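Local atomic coordinates of DegV domain-containing protein Cgl2349/cg2579 (Corynebacterium glutamicum, PDB entry 3EGL), a protein that binds long-chain fatty acids such as palmitate and may take part in lipid transport or fatty acid metabolism. Residues 99-104 against 137-142; 241-246 against 255-260. All blocks are in the same frame, centred on the assembly; numbering follows the deposited sequence.

Interaction 1. Residues 99-104 against 137-142. With PLM (palmitic acid), chain D.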
# COMPACT_ATOMS: atom_id res chain seq x y z
N THR A 99 7.90 2.24 -5.52
CA THR A 99 6.46 2.59 -5.47
C THR A 99 6.11 3.99 -4.93
O THR A 99 5.15 4.60 -5.39
CB THR A 99 5.64 1.55 -4.68
OG1 THR A 99 5.92 1.69 -3.29
CG2 THR A 99 5.94 0.12 -5.13
N SER A 100 6.85 4.49 -3.95
CA SER A 100 6.40 5.72 -3.23
C SER A 100 4.97 5.56 -2.67
O SER A 100 4.17 6.48 -2.72
CB SER A 100 6.50 6.98 -4.14
OG SER A 100 7.86 7.26 -4.42
N SER A 101 4.65 4.39 -2.17
CA SER A 101 3.32 4.18 -1.69
C SER A 101 3.33 2.98 -0.78
O SER A 101 4.41 2.36 -0.55
CB SER A 101 2.40 3.96 -2.88
OG SER A 101 1.04 4.05 -2.49
N LEU A 102 2.16 2.66 -0.25
CA LEU A 102 1.96 1.49 0.58
C LEU A 102 0.48 1.14 0.51
O LEU A 102 -0.35 1.95 0.05
CB LEU A 102 2.38 1.80 2.02
CG LEU A 102 1.44 2.70 2.86
CD1 LEU A 102 1.98 2.81 4.27
CD2 LEU A 102 1.23 4.08 2.23
N GLY A 103 0.14 -0.06 0.98
CA GLY A 103 -1.25 -0.44 1.07
C GLY A 103 -1.82 -0.80 -0.28
O GLY A 103 -1.06 -1.12 -1.22
N MSE A 104 -3.14 -0.77 -0.39
CA MSE A 104 -3.78 -1.19 -1.63
C MSE A 104 -3.53 -0.33 -2.91
O MSE A 104 -3.83 -0.80 -4.02
CB MSE A 104 -5.26 -1.41 -1.39
CG MSE A 104 -5.60 -2.70 -0.66
SE MSE A 104 -5.18 -4.26 -1.79
CE MSE A 104 -6.34 -3.78 -3.29
N SER A 137 -2.92 6.74 -8.43
CA SER A 137 -3.51 6.42 -7.15
C SER A 137 -3.33 7.53 -6.11
O SER A 137 -2.52 8.44 -6.26
CB SER A 137 -2.93 5.10 -6.62
OG SER A 137 -1.57 5.26 -6.19
N GLU A 138 -4.10 7.43 -5.05
CA GLU A 138 -3.93 8.26 -3.88
C GLU A 138 -4.16 7.37 -2.69
O GLU A 138 -4.86 6.38 -2.77
CB GLU A 138 -4.94 9.41 -3.85
CG GLU A 138 -4.98 10.36 -5.07
CD GLU A 138 -3.78 11.30 -5.15
OE1 GLU A 138 -3.02 11.35 -4.16
OE2 GLU A 138 -3.58 11.97 -6.19
N THR A 139 -3.56 7.75 -1.57
CA THR A 139 -3.71 7.01 -0.31
C THR A 139 -3.95 8.02 0.80
O THR A 139 -3.08 8.88 1.07
CB THR A 139 -2.45 6.11 -0.02
OG1 THR A 139 -2.33 5.11 -1.05
CG2 THR A 139 -2.54 5.39 1.33
N TRP A 140 -5.11 7.91 1.43
CA TRP A 140 -5.43 8.69 2.61
C TRP A 140 -5.61 7.77 3.82
O TRP A 140 -5.99 6.61 3.65
CB TRP A 140 -6.73 9.48 2.43
CG TRP A 140 -6.72 10.54 1.37
CD1 TRP A 140 -6.30 11.81 1.51
CD2 TRP A 140 -7.21 10.42 0.01
NE1 TRP A 140 -6.49 12.51 0.34
CE2 TRP A 140 -7.05 11.69 -0.60
CE3 TRP A 140 -7.79 9.38 -0.75
CZ2 TRP A 140 -7.44 11.96 -1.93
CZ3 TRP A 140 -8.18 9.66 -2.07
CH2 TRP A 140 -7.98 10.94 -2.64
N ILE A 141 -5.34 8.29 5.02
CA ILE A 141 -5.53 7.51 6.26
C ILE A 141 -6.17 8.40 7.31
O ILE A 141 -5.74 9.54 7.55
CB ILE A 141 -4.20 6.97 6.87
CG1 ILE A 141 -3.28 6.44 5.80
CG2 ILE A 141 -4.45 5.83 7.93
CD1 ILE A 141 -1.84 6.32 6.30
N TYR A 142 -7.23 7.85 7.90
CA TYR A 142 -7.88 8.41 9.06
C TYR A 142 -7.28 7.73 10.26
O TYR A 142 -7.25 6.47 10.36
CB TYR A 142 -9.39 8.13 9.05
CG TYR A 142 -10.06 8.37 10.41
CD1 TYR A 142 -10.28 9.68 10.89
CD2 TYR A 142 -10.42 7.30 11.24
CE1 TYR A 142 -10.87 9.91 12.14
CE2 TYR A 142 -11.02 7.52 12.51
CZ TYR A 142 -11.23 8.83 12.94
OH TYR A 142 -11.81 9.07 14.15
C1 PLM D . 9.23 -1.29 8.72
O1 PLM D . 9.95 -0.76 7.86
O2 PLM D . 9.59 -1.24 9.90
C2 PLM D . 7.92 -1.96 8.38
C3 PLM D . 6.97 -0.90 7.83
C4 PLM D . 6.33 0.00 8.85
C5 PLM D . 5.83 1.22 8.07
C6 PLM D . 5.00 2.15 8.91
C7 PLM D . 4.60 3.34 8.06
C8 PLM D . 3.43 4.16 8.62
C9 PLM D . 2.11 3.41 8.41
CA PLM D . 0.89 4.35 8.41
CB PLM D . -0.42 3.62 8.68
CC PLM D . -0.82 2.53 7.67
CD PLM D . -1.68 3.11 6.56
CE PLM D . -2.61 2.10 5.94
CF PLM D . -2.21 1.79 4.49
CG PLM D . -2.94 2.61 3.44
O HOH W 1 -0.91 6.08 -3.41
O HOH W 2 -2.80 2.69 -0.64
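Ser101 and Thr139 face each other through their hydroxyls, but OG and OG1 stand 3.8 Å apart and a water joins them instead. This water lies 3.0 Å from Ser101 OG and 2.9 Å from Thr139 OG1, and it also donates to Ser137 OG, which bonds in addition to Leu134 O, so three serine and threonine hydroxyls fix it. A second water donates to Leu102 O at 2.7 Å; its separation from Thr139 OG1 is too short to be trusted, so a bridge there is doubtful. Thr139 is two-sided. With chi1 at -63°, its OG1 is turned to the first water while CG2, anti to the backbone N, points its methyl at the fatty acid and lies 3.5 Å from the terminal carbon CG of palmitate. The Leu102 side chain slants across that of Thr139, its CD2 4.1 Å from Thr139 CG2. A chi1 of 74° folds Leu102 CG back over its own main chain, and from there the extended CD1 branch runs toward the middle of the lipid chain near palmitate C9. Further along the strand, Ile141 turns its CG1-CD1 arm to the lipid near palmitate CD. Phe174, from the adjoining strand 171-175, packs on all three side chains. A loop leaving the five-stranded sheet and an inner strand of the six-stranded sheet thus meet at the methyl end of the fatty-acid site, in the cleft between the two halves of the DegV fold.

Interaction 2. Residues 241-246 against 255-260. With PLM (palmitic acid), chain D.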
# COMPACT_ATOMS: atom_id res chain seq x y z
N VAL A 241 -10.42 -4.21 2.82
CA VAL A 241 -9.21 -4.93 3.23
C VAL A 241 -8.92 -4.66 4.69
O VAL A 241 -9.43 -3.72 5.31
CB VAL A 241 -7.97 -4.60 2.34
CG1 VAL A 241 -8.18 -5.02 0.92
CG2 VAL A 241 -7.58 -3.11 2.41
N ASP A 242 -8.12 -5.54 5.26
CA ASP A 242 -7.61 -5.36 6.60
C ASP A 242 -6.27 -4.74 6.45
O ASP A 242 -5.48 -5.15 5.58
CB ASP A 242 -7.42 -6.70 7.26
CG ASP A 242 -8.72 -7.39 7.55
OD1 ASP A 242 -9.71 -6.69 7.87
OD2 ASP A 242 -8.74 -8.63 7.47
N ILE A 243 -6.01 -3.74 7.29
CA ILE A 243 -4.71 -3.13 7.36
C ILE A 243 -3.70 -4.14 7.93
O ILE A 243 -3.93 -4.77 8.97
CB ILE A 243 -4.76 -1.83 8.18
CG1 ILE A 243 -5.53 -0.74 7.38
CG2 ILE A 243 -3.33 -1.38 8.52
CD1 ILE A 243 -5.99 0.57 8.19
N ASP A 244 -2.60 -4.33 7.20
CA ASP A 244 -1.53 -5.25 7.59
C ASP A 244 -1.18 -5.04 9.08
O ASP A 244 -0.98 -3.93 9.49
CB ASP A 244 -0.30 -5.04 6.66
CG ASP A 244 0.94 -5.84 7.08
OD1 ASP A 244 0.84 -6.87 7.81
OD2 ASP A 244 2.05 -5.44 6.69
N PRO A 245 -1.11 -6.11 9.89
CA PRO A 245 -0.76 -5.87 11.33
C PRO A 245 0.55 -5.09 11.53
O PRO A 245 0.69 -4.40 12.55
CB PRO A 245 -0.64 -7.30 11.92
CG PRO A 245 -1.53 -8.15 11.02
CD PRO A 245 -1.38 -7.53 9.61
N THR A 246 1.49 -5.17 10.58
CA THR A 246 2.73 -4.42 10.68
C THR A 246 2.45 -2.93 10.62
O THR A 246 3.08 -2.16 11.36
CB THR A 246 3.73 -4.79 9.57
OG1 THR A 246 3.95 -6.20 9.60
CG2 THR A 246 5.07 -4.11 9.80
N ALA A 255 -8.11 2.95 13.00
CA ALA A 255 -7.65 3.55 11.75
C ALA A 255 -8.39 2.98 10.56
O ALA A 255 -8.66 1.78 10.52
CB ALA A 255 -6.15 3.35 11.56
N VAL A 256 -8.68 3.87 9.62
CA VAL A 256 -9.33 3.58 8.37
C VAL A 256 -8.57 4.23 7.19
O VAL A 256 -8.36 5.44 7.18
CB VAL A 256 -10.81 4.05 8.39
CG1 VAL A 256 -11.49 3.68 7.08
CG2 VAL A 256 -11.57 3.43 9.59
N SER A 257 -8.15 3.41 6.23
CA SER A 257 -7.43 3.90 5.06
C SER A 257 -8.33 3.84 3.80
O SER A 257 -9.20 2.97 3.67
CB SER A 257 -6.14 3.07 4.83
OG SER A 257 -6.42 1.69 4.54
N VAL A 258 -8.10 4.79 2.88
CA VAL A 258 -8.75 4.77 1.58
C VAL A 258 -7.64 4.76 0.53
O VAL A 258 -6.87 5.70 0.43
CB VAL A 258 -9.64 6.02 1.39
CG1 VAL A 258 -10.12 6.15 -0.09
CG2 VAL A 258 -10.84 5.95 2.30
N SER A 259 -7.55 3.65 -0.22
CA SER A 259 -6.61 3.57 -1.35
C SER A 259 -7.46 3.66 -2.59
O SER A 259 -8.43 2.89 -2.75
CB SER A 259 -5.84 2.25 -1.34
OG SER A 259 -5.31 1.94 -0.04
N ALA A 260 -7.15 4.62 -3.45
CA ALA A 260 -7.98 4.86 -4.61
C ALA A 260 -7.17 4.88 -5.87
O ALA A 260 -6.05 5.40 -5.88
CB ALA A 260 -8.72 6.19 -4.45
C1 PLM D . 9.23 -1.29 8.72
O1 PLM D . 9.95 -0.76 7.86
O2 PLM D . 9.59 -1.24 9.90
C2 PLM D . 7.92 -1.96 8.38
C3 PLM D . 6.97 -0.90 7.83
C4 PLM D . 6.33 0.00 8.85
C5 PLM D . 5.83 1.22 8.07
C6 PLM D . 5.00 2.15 8.91
C7 PLM D . 4.60 3.34 8.06
C8 PLM D . 3.43 4.16 8.62
C9 PLM D . 2.11 3.41 8.41
CA PLM D . 0.89 4.35 8.41
CB PLM D . -0.42 3.62 8.68
CC PLM D . -0.82 2.53 7.67
CD PLM D . -1.68 3.11 6.56
CE PLM D . -2.61 2.10 5.94
CF PLM D . -2.21 1.79 4.49
CG PLM D . -2.94 2.61 3.44
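The carboxylate of Asp244, next to the contact residue Ile243, is held at OD2 by the hydroxyl of Ser12, while OD1 takes a nearly straight but weak bond from Thr246 N, 3.3 Å long. The latter caps the start of helix 245-251, with Asp244 as N-cap. Across to strand 255-261 the contact is made chiefly by the Ile243 side chain. Its CG1 lies beside the backbone N, and with chi2 at 166° the chain is stretched so that CD1 reaches the strand. Ile243 CD1 lies 3.7 Å from Ala255 O and 3.8 Å from Ser257 OG, with Ala255 CB a looser apolar neighbour. Ser257, at chi1 63°, tucks OG over its own backbone, within van der Waals range of Ile243; its CB meets palmitate CG at 3.5 Å, and OG also lies close to that carbon. Near the other end of the lipid, Thr246 CG2 packs 3.8 Å from palmitate C2. Between the segments the contact is van der Waals throughout, a methyl against a carbonyl and a hydroxyl oxygen, with Ser257 CB and Thr246 CG2 the parts nearest the lipid. This is consistent with a tail held without directed bonds, the hydrogen bonds being at the carboxyl end, to Ser76 and Thr42.

How the interactions relate
Both contacts are buried and share the bound palmitate: both reach its methyl end, and interaction 2 also its carboxyl end. Interaction 1 brings the loop after strand 94-97 of the five-stranded sheet onto strand 137-142, whereas in interaction 2 the turn after strand 237-242 reaches past strand 209-215 to strand 255-261 of the same six-stranded sheet. Strands 137-142 and 255-261 are antiparallel neighbours: Tyr142 N probably bonds Val256 O at 2.8 Å, as Val258 N does Trp140 O at 2.9 Å. The chemistry differs with place. Where the two sheets come together, ordered water and hydroxyls bridge the gap; in interaction 2 one isoleucine packs directly on the strand, and the polar bonds lie beside the contact.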